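Local coordinates for hypothetical membrane protein (Corynebacterium glutamicum, PDB 6JSB) that binds heme b through an HtaA-family domain and probably passes it along the heme uptake pathway of corynebacteria, at residues 13-17 with 181-185; 115-121 with 133-139; 38-44 with 72-78. One frame throughout, in Å; residues are numbered along the deposited sequence. Where two conformers were deposited one is given.

Interaction 1: 13-17 with 181-185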
# COMPACT_ATOMS: atom_id res chain seq x y z
N ASP A 13 -6.97 -7.48 0.12
CA ASP A 13 -6.45 -7.52 1.49
C ASP A 13 -4.94 -7.40 1.40
O ASP A 13 -4.30 -8.33 0.92
CB ASP A 13 -6.81 -8.85 2.18
CG ASP A 13 -8.26 -8.91 2.72
OD1 ASP A 13 -9.22 -8.98 1.91
OD2 ASP A 13 -8.44 -8.97 3.97
N TRP A 14 -4.37 -6.31 1.95
CA TRP A 14 -2.90 -6.12 1.88
C TRP A 14 -2.48 -5.31 3.10
O TRP A 14 -2.78 -4.11 3.15
CB TRP A 14 -2.51 -5.39 0.60
CG TRP A 14 -1.03 -5.24 0.46
CD1 TRP A 14 -0.07 -6.21 0.67
CD2 TRP A 14 -0.35 -4.04 0.13
NE1 TRP A 14 1.20 -5.64 0.45
CE2 TRP A 14 1.05 -4.31 0.19
CE3 TRP A 14 -0.79 -2.72 -0.14
CZ2 TRP A 14 2.02 -3.35 -0.10
CZ3 TRP A 14 0.23 -1.73 -0.42
CH2 TRP A 14 1.58 -2.07 -0.39
N SER A 15 -1.75 -5.95 4.04
CA SER A 15 -1.36 -5.26 5.28
C SER A 15 -0.09 -4.41 5.12
O SER A 15 0.35 -3.83 6.10
CB SER A 15 -1.08 -6.27 6.41
OG SER A 15 -2.24 -7.07 6.58
N VAL A 16 0.49 -4.36 3.93
CA VAL A 16 1.72 -3.65 3.57
C VAL A 16 2.92 -4.41 4.12
O VAL A 16 3.72 -4.97 3.35
CB VAL A 16 1.69 -2.15 4.02
CG1 VAL A 16 2.96 -1.44 3.55
CG2 VAL A 16 0.47 -1.45 3.37
N ARG A 17 3.07 -4.45 5.45
CA ARG A 17 4.03 -5.32 6.11
C ARG A 17 3.73 -5.35 7.62
O ARG A 17 3.77 -4.28 8.25
CB ARG A 17 5.45 -4.81 5.83
CG ARG A 17 6.54 -5.54 6.52
CD ARG A 17 7.02 -6.89 5.90
NE ARG A 17 7.98 -7.35 6.92
CZ ARG A 17 9.28 -7.53 6.75
NH1 ARG A 17 9.78 -7.47 5.51
NH2 ARG A 17 10.03 -7.86 7.81
N GLU A 181 13.12 -7.65 -0.53
CA GLU A 181 12.54 -7.99 0.79
C GLU A 181 11.06 -8.36 0.64
O GLU A 181 10.28 -7.66 -0.02
CB GLU A 181 12.67 -6.76 1.68
CG GLU A 181 12.05 -7.02 3.11
CD GLU A 181 13.00 -7.77 4.05
OE1 GLU A 181 14.18 -8.08 3.68
OE2 GLU A 181 12.55 -8.09 5.19
N ALA A 182 10.64 -9.44 1.34
CA ALA A 182 9.24 -9.80 1.25
C ALA A 182 8.39 -8.75 1.93
O ALA A 182 8.76 -8.23 2.98
CB ALA A 182 9.06 -11.16 1.92
N LEU A 183 7.27 -8.40 1.33
CA LEU A 183 6.29 -7.55 2.00
C LEU A 183 5.07 -8.41 2.34
O LEU A 183 5.08 -9.65 2.22
CB LEU A 183 5.89 -6.37 1.12
CG LEU A 183 7.10 -5.47 0.73
CD1 LEU A 183 6.54 -4.38 -0.16
CD2 LEU A 183 7.82 -4.88 1.97
N ALA A 184 4.03 -7.76 2.83
CA ALA A 184 2.84 -8.55 3.15
C ALA A 184 2.24 -9.14 1.88
O ALA A 184 2.25 -8.53 0.82
CB ALA A 184 1.75 -7.65 3.80
N PRO A 185 1.64 -10.32 1.95
CA PRO A 185 0.99 -10.89 0.76
C PRO A 185 -0.28 -10.11 0.44
O PRO A 185 -0.88 -9.46 1.32
CB PRO A 185 0.65 -12.31 1.21
CG PRO A 185 0.43 -12.15 2.67
CD PRO A 185 1.50 -11.19 3.11
O HOH W 1 -1.47 -8.83 3.90

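Interaction 2: 115-121 with 133-139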
# COMPACT_ATOMS: atom_id res chain seq x y z
N LEU A 115 2.92 -4.49 -8.22
CA LEU A 115 2.07 -3.63 -7.39
C LEU A 115 2.54 -2.20 -7.61
O LEU A 115 3.67 -1.86 -7.25
CB LEU A 115 2.19 -4.02 -5.91
CG LEU A 115 1.27 -3.25 -4.93
CD1 LEU A 115 -0.18 -3.38 -5.29
CD2 LEU A 115 1.58 -3.85 -3.53
N LEU A 116 1.69 -1.37 -8.24
CA LEU A 116 1.95 0.05 -8.44
C LEU A 116 1.27 0.84 -7.35
O LEU A 116 0.18 0.48 -6.90
CB LEU A 116 1.41 0.53 -9.78
CG LEU A 116 1.80 -0.32 -10.99
CD1 LEU A 116 1.27 0.32 -12.30
CD2 LEU A 116 3.26 -0.41 -11.05
N VAL A 117 1.89 1.94 -6.91
CA VAL A 117 1.24 2.75 -5.87
C VAL A 117 1.62 4.21 -6.09
O VAL A 117 2.69 4.52 -6.57
CB VAL A 117 1.62 2.38 -4.41
CG1 VAL A 117 1.07 1.01 -4.02
CG2 VAL A 117 3.11 2.51 -4.13
N ASP A 118 0.70 5.10 -5.71
CA ASP A 118 1.05 6.51 -5.56
C ASP A 118 1.68 6.69 -4.18
O ASP A 118 1.08 6.26 -3.17
CB ASP A 118 -0.17 7.42 -5.64
CG ASP A 118 -0.88 7.38 -6.96
OD1 ASP A 118 -0.34 6.85 -7.96
OD2 ASP A 118 -2.02 7.91 -6.99
N PHE A 119 2.88 7.25 -4.12
CA PHE A 119 3.54 7.34 -2.79
C PHE A 119 4.07 8.74 -2.56
O PHE A 119 4.34 9.50 -3.49
CB PHE A 119 4.72 6.34 -2.58
CG PHE A 119 5.97 6.67 -3.36
CD1 PHE A 119 6.94 7.50 -2.83
CD2 PHE A 119 6.14 6.13 -4.60
CE1 PHE A 119 8.10 7.86 -3.56
CE2 PHE A 119 7.32 6.44 -5.33
CZ PHE A 119 8.27 7.31 -4.82
N LYS A 120 4.13 9.07 -1.26
CA LYS A 120 4.76 10.30 -0.82
C LYS A 120 5.45 9.92 0.48
O LYS A 120 4.78 9.50 1.45
CB LYS A 120 3.68 11.40 -0.63
CG LYS A 120 4.18 12.74 -0.12
CD LYS A 120 2.94 13.63 0.25
CE LYS A 120 3.31 15.06 0.75
NZ LYS A 120 2.21 15.59 1.60
N SER A 121 6.78 9.97 0.51
CA SER A 121 7.51 9.47 1.68
C SER A 121 8.74 10.34 1.93
O SER A 121 9.53 10.55 1.02
CB SER A 121 7.96 8.03 1.41
OG SER A 121 8.65 7.51 2.55
N PHE A 133 9.95 15.24 0.97
CA PHE A 133 9.25 14.07 0.43
C PHE A 133 9.79 13.60 -0.93
O PHE A 133 10.02 14.42 -1.85
CB PHE A 133 7.79 14.41 0.26
CG PHE A 133 7.07 14.56 1.57
CD1 PHE A 133 6.68 13.45 2.26
CD2 PHE A 133 6.80 15.81 2.08
CE1 PHE A 133 6.01 13.57 3.46
CE2 PHE A 133 6.11 15.97 3.31
CZ PHE A 133 5.71 14.83 4.00
N LEU A 134 9.97 12.29 -1.06
CA LEU A 134 10.09 11.60 -2.35
C LEU A 134 8.66 11.29 -2.79
O LEU A 134 7.80 10.92 -1.96
CB LEU A 134 10.86 10.28 -2.18
CG LEU A 134 12.22 10.41 -1.47
CD1 LEU A 134 12.83 9.07 -1.14
CD2 LEU A 134 13.14 11.16 -2.38
N THR A 135 8.37 11.43 -4.08
CA THR A 135 7.02 11.15 -4.54
C THR A 135 7.08 10.35 -5.83
O THR A 135 8.05 10.43 -6.62
CB THR A 135 6.16 12.43 -4.77
OG1 THR A 135 6.76 13.25 -5.81
CG2 THR A 135 6.01 13.27 -3.48
N GLY A 136 5.99 9.63 -6.09
CA GLY A 136 5.83 8.89 -7.33
C GLY A 136 4.37 8.62 -7.60
O GLY A 136 3.57 8.41 -6.67
N THR A 137 3.99 8.64 -8.86
CA THR A 137 2.62 8.31 -9.26
C THR A 137 2.65 6.95 -9.94
O THR A 137 3.39 6.78 -10.93
CB THR A 137 2.08 9.36 -10.22
OG1 THR A 137 2.01 10.62 -9.52
CG2 THR A 137 0.69 8.94 -10.74
N GLN A 138 1.87 5.99 -9.41
CA GLN A 138 1.83 4.61 -9.94
C GLN A 138 3.23 4.05 -10.12
O GLN A 138 3.60 3.47 -11.17
CB GLN A 138 1.04 4.52 -11.24
CG GLN A 138 -0.41 4.99 -11.05
CD GLN A 138 -1.18 4.01 -10.20
OE1 GLN A 138 -1.47 2.91 -10.65
NE2 GLN A 138 -1.49 4.40 -8.98
N ALA A 139 4.02 4.21 -9.06
CA ALA A 139 5.38 3.69 -9.09
C ALA A 139 5.39 2.20 -8.74
O ALA A 139 4.56 1.73 -7.96
CB ALA A 139 6.23 4.47 -8.09

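Interaction 3: 38-44 with 72-78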
# COMPACT_ATOMS: atom_id res chain seq x y z
N GLY A 38 2.42 10.08 16.21
CA GLY A 38 1.60 9.92 15.03
C GLY A 38 0.89 8.58 15.06
O GLY A 38 0.33 8.18 16.10
N GLY A 39 0.93 7.85 13.97
CA GLY A 39 0.24 6.58 13.93
C GLY A 39 -0.23 6.36 12.51
O GLY A 39 0.48 6.72 11.56
N ILE A 40 -1.36 5.67 12.38
CA ILE A 40 -1.86 5.29 11.06
C ILE A 40 -3.26 5.88 10.84
O ILE A 40 -4.14 5.73 11.71
CB ILE A 40 -1.88 3.74 10.93
CG1 ILE A 40 -0.44 3.21 11.08
CG2 ILE A 40 -2.61 3.27 9.62
CD1 ILE A 40 -0.28 1.68 10.97
N GLU A 41 -3.47 6.54 9.70
CA GLU A 41 -4.79 7.03 9.30
C GLU A 41 -5.12 6.45 7.94
O GLU A 41 -4.24 6.32 7.08
CB GLU A 41 -4.84 8.58 9.25
CG GLU A 41 -6.22 9.16 8.97
CD GLU A 41 -6.33 10.67 9.28
OE1 GLU A 41 -5.37 11.41 9.01
OE2 GLU A 41 -7.37 11.11 9.83
N VAL A 42 -6.37 6.04 7.74
CA VAL A 42 -6.78 5.49 6.44
C VAL A 42 -7.87 6.39 5.85
O VAL A 42 -8.52 7.17 6.57
CB VAL A 42 -7.26 4.02 6.56
CG1 VAL A 42 -6.18 3.18 7.31
CG2 VAL A 42 -8.64 3.97 7.27
N ARG A 43 -8.07 6.30 4.52
CA ARG A 43 -9.03 7.17 3.87
C ARG A 43 -9.52 6.53 2.56
O ARG A 43 -8.95 5.54 2.06
CB ARG A 43 -8.40 8.55 3.58
CG ARG A 43 -7.25 8.47 2.55
CD ARG A 43 -6.69 9.88 2.33
NE ARG A 43 -5.71 9.91 1.23
CZ ARG A 43 -4.45 9.52 1.37
NH1 ARG A 43 -4.00 9.05 2.54
NH2 ARG A 43 -3.63 9.62 0.30
N ASP A 44 -10.56 7.17 2.00
CA ASP A 44 -11.01 6.92 0.64
C ASP A 44 -11.36 5.44 0.42
O ASP A 44 -11.16 4.89 -0.67
CB ASP A 44 -9.96 7.39 -0.40
CG ASP A 44 -9.75 8.94 -0.35
OD1 ASP A 44 -10.69 9.67 -0.01
OD2 ASP A 44 -8.63 9.45 -0.62
N GLY A 72 -8.60 1.75 -5.01
CA GLY A 72 -8.63 3.09 -4.46
C GLY A 72 -8.17 3.02 -3.01
O GLY A 72 -7.79 1.96 -2.52
N GLY A 73 -8.18 4.19 -2.35
CA GLY A 73 -7.88 4.21 -0.93
C GLY A 73 -6.49 4.77 -0.64
O GLY A 73 -5.62 4.82 -1.50
N GLY A 74 -6.31 5.21 0.61
CA GLY A 74 -5.03 5.75 1.04
C GLY A 74 -4.74 5.35 2.46
O GLY A 74 -5.66 5.18 3.27
N VAL A 75 -3.45 5.19 2.77
CA VAL A 75 -3.00 4.95 4.15
C VAL A 75 -1.82 5.87 4.43
O VAL A 75 -0.93 6.01 3.59
CB VAL A 75 -2.58 3.48 4.37
CG1 VAL A 75 -2.06 3.32 5.78
CG2 VAL A 75 -3.78 2.54 4.11
N HIS A 76 -1.79 6.48 5.62
CA HIS A 76 -0.76 7.47 5.97
C HIS A 76 -0.13 7.01 7.28
O HIS A 76 -0.86 6.86 8.28
CB HIS A 76 -1.42 8.84 6.17
CG HIS A 76 -0.46 9.97 6.40
ND1 HIS A 76 -0.84 11.11 7.08
CD2 HIS A 76 0.83 10.15 6.04
CE1 HIS A 76 0.19 11.95 7.12
NE2 HIS A 76 1.22 11.40 6.49
N TRP A 77 1.19 6.82 7.31
CA TRP A 77 1.90 6.48 8.55
C TRP A 77 2.78 7.66 8.98
O TRP A 77 3.47 8.26 8.14
CB TRP A 77 2.86 5.31 8.33
CG TRP A 77 2.27 3.98 7.94
CD1 TRP A 77 2.16 2.88 8.77
CD2 TRP A 77 1.87 3.54 6.62
NE1 TRP A 77 1.67 1.80 8.05
CE2 TRP A 77 1.46 2.20 6.74
CE3 TRP A 77 1.78 4.19 5.36
CZ2 TRP A 77 1.02 1.45 5.62
CZ3 TRP A 77 1.34 3.47 4.27
CH2 TRP A 77 0.94 2.10 4.41
N THR A 78 2.82 7.94 10.28
CA THR A 78 3.66 9.04 10.77
C THR A 78 4.34 8.61 12.06
O THR A 78 3.69 8.07 12.96
CB THR A 78 2.83 10.32 11.05
OG1 THR A 78 1.58 10.00 11.67
CG2 THR A 78 2.49 11.04 9.71

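Interaction 1: 13-17 with 181-185
R17 reaches E181 and A182 with a single nitrogen. R17 NH1 lies 2.9 Å from E181 OE2, in a salt bridge with a nearly straight N-H...O angle of 172°. The carboxylate oxygen uses its anti lone pair and sits almost in the guanidinium plane. The two planar groups are nearly coplanar, 17° apart, and the acid meets the guanidinium at its edge. R17 NH1 also gives a bond to A182 O at 2.8 Å. That carbonyl points almost straight at the donor but is tilted from the guanidinium plane, and the bond is more bent. R17 gets there because its chain runs extended from the backbone and then bends at chi2 (80°), which carries CD past L183 CA.

Behind this polar end the backbones join. A184 N donates to V16 O at 2.9 Å, coming from above the carbonyl plane. The methyl of A184 points into the 13-17 segment and lies 3.9 Å from W14 CD1. W14 NE1 makes only a weak bond to A184 O, at the edge of the indole. A184 O has a better partner in T163 OG1. One water bridges the far end: it accepts from S15 N and donates to P185 O at 2.7 Å.

Further out, R17 NE makes a weak bond to S19 OG, and L183 packs on T163 and L165 of strand 156-165. R17 is also the N-cap residue of helix 18-24. The contact thus ties the end of strand 2-14 to the loop before strand 186-198, and R17 belongs to the heme pocket of the HtaA domain.

Interaction 2: 115-121 with 133-139
D118 and Q138 meet because D118 chi1 (-63°) sets its carboxylate beside its own backbone N, while the Q138 chain folds back at chi2 (-69°). The site is a G1 beta bulge opposite V117, where the partner of strand 112-122 passes from strand 133-136 to strand 139-146. Q138 and A139 both face V117. Q138 has positive phi and psi, and the chain turns a corner here. D118 OD1 accepts twice. Q138 N meets it at 2.8 Å, nearly end-on to the C-O bond. Q138 NE2 comes to D118 OD1 at 2.9 Å from above the carboxylate plane. The carboxylate and amide planes are almost perpendicular. Other partners fix both groups further: N103 ND2 bonds D118 OD2, while T105 OG1 and N103 O hold the Q138 amide.

Beyond the bulge the register is regular. F119 and S121 form hydrogen-bonded pairs with G136 and L134. The F119 ring lies against the opposite backbone, with G136 N over the ring centre. At the ring edge, A139 CB is 3.6 Å from F119 CE2.

On the other face, K120 stretches out over F133. K120 CE sits 3.7 Å from the F133 ring centroid in a CH-pi contact, and K120 NZ lies 4.5 Å from that centroid in a cation-pi contact, 18° off the ring normal.

Interaction 3: 38-44 with 72-78
Strand 39-43 pairs antiparallel with strand 68-81 in the large antiparallel sheet of the HtaA domain. E41 with H76 and R43 with G74 are hydrogen-bonded pairs, and I40 with W77 and V42 with V75 are non-hydrogen-bonded ones. E41 N donates to H76 O at 3.0 Å, in the carbonyl plane, and H76 N answers to E41 O at 2.9 Å. R43 and G74 also exchange two bonds, both out of the carbonyl planes. T78 N donates to G39 O at 2.9 Å, and G39 N bonds T78 OG1 at 3.2 Å and, weakly, T78 O.

The two faces differ in chemistry. On one, I40 and W77 lie side by side and point the same way. I40 CG1 and CD1 both approach W77 CD1, each at 3.5 Å. I40 CG2 touches V75 CG1, and V42 CG1 packs against V75 CG2 at 4.1 Å. F57 of strand 56-65 adds to this apolar face. W77 NE1 is bonded to N21 OD1, and the ring meets F20 edge-to-face.

The other face is polar. R43 starts from a chi1 of 66° and runs extended to NE, which swings its guanidinium across the partner strand. One face of that group lies over G74 CA, 3.8 Å from R43 CZ, where no side chain intervenes. R43 NE also forms a long salt bridge with D44 OD2, and NH1 forms one with D100. H76 NE2 bonds D98 OD1.

The tryptophan nitrogen therefore has a partner within its apolar setting. R43 is paired with both D44 and D100, and these acids probably offset its charge and help fix the rotation of the guanidinium over the glycine.

How the interactions relate
All three contacts reach the same antiparallel sheet, and each has a side chain near the heme. Interactions 2 and 3 are nested within the chain loop that interaction 1 closes. Interaction 1 touches both of them: W14 CZ2 meets L115 CD2 of interaction 2 at 3.5 Å, and V16 CG2 meets W77 CZ2 of interaction 3 at 3.7 Å. Interactions 2 and 3 do not touch; their nearest atoms are about 6 Å apart. The side chains of R17 and S121 each come within about 4 Å of the heme, and that of W77 within about 7 Å. The W77 side chain is about 8 Å from that of Y23, the axial iron ligand.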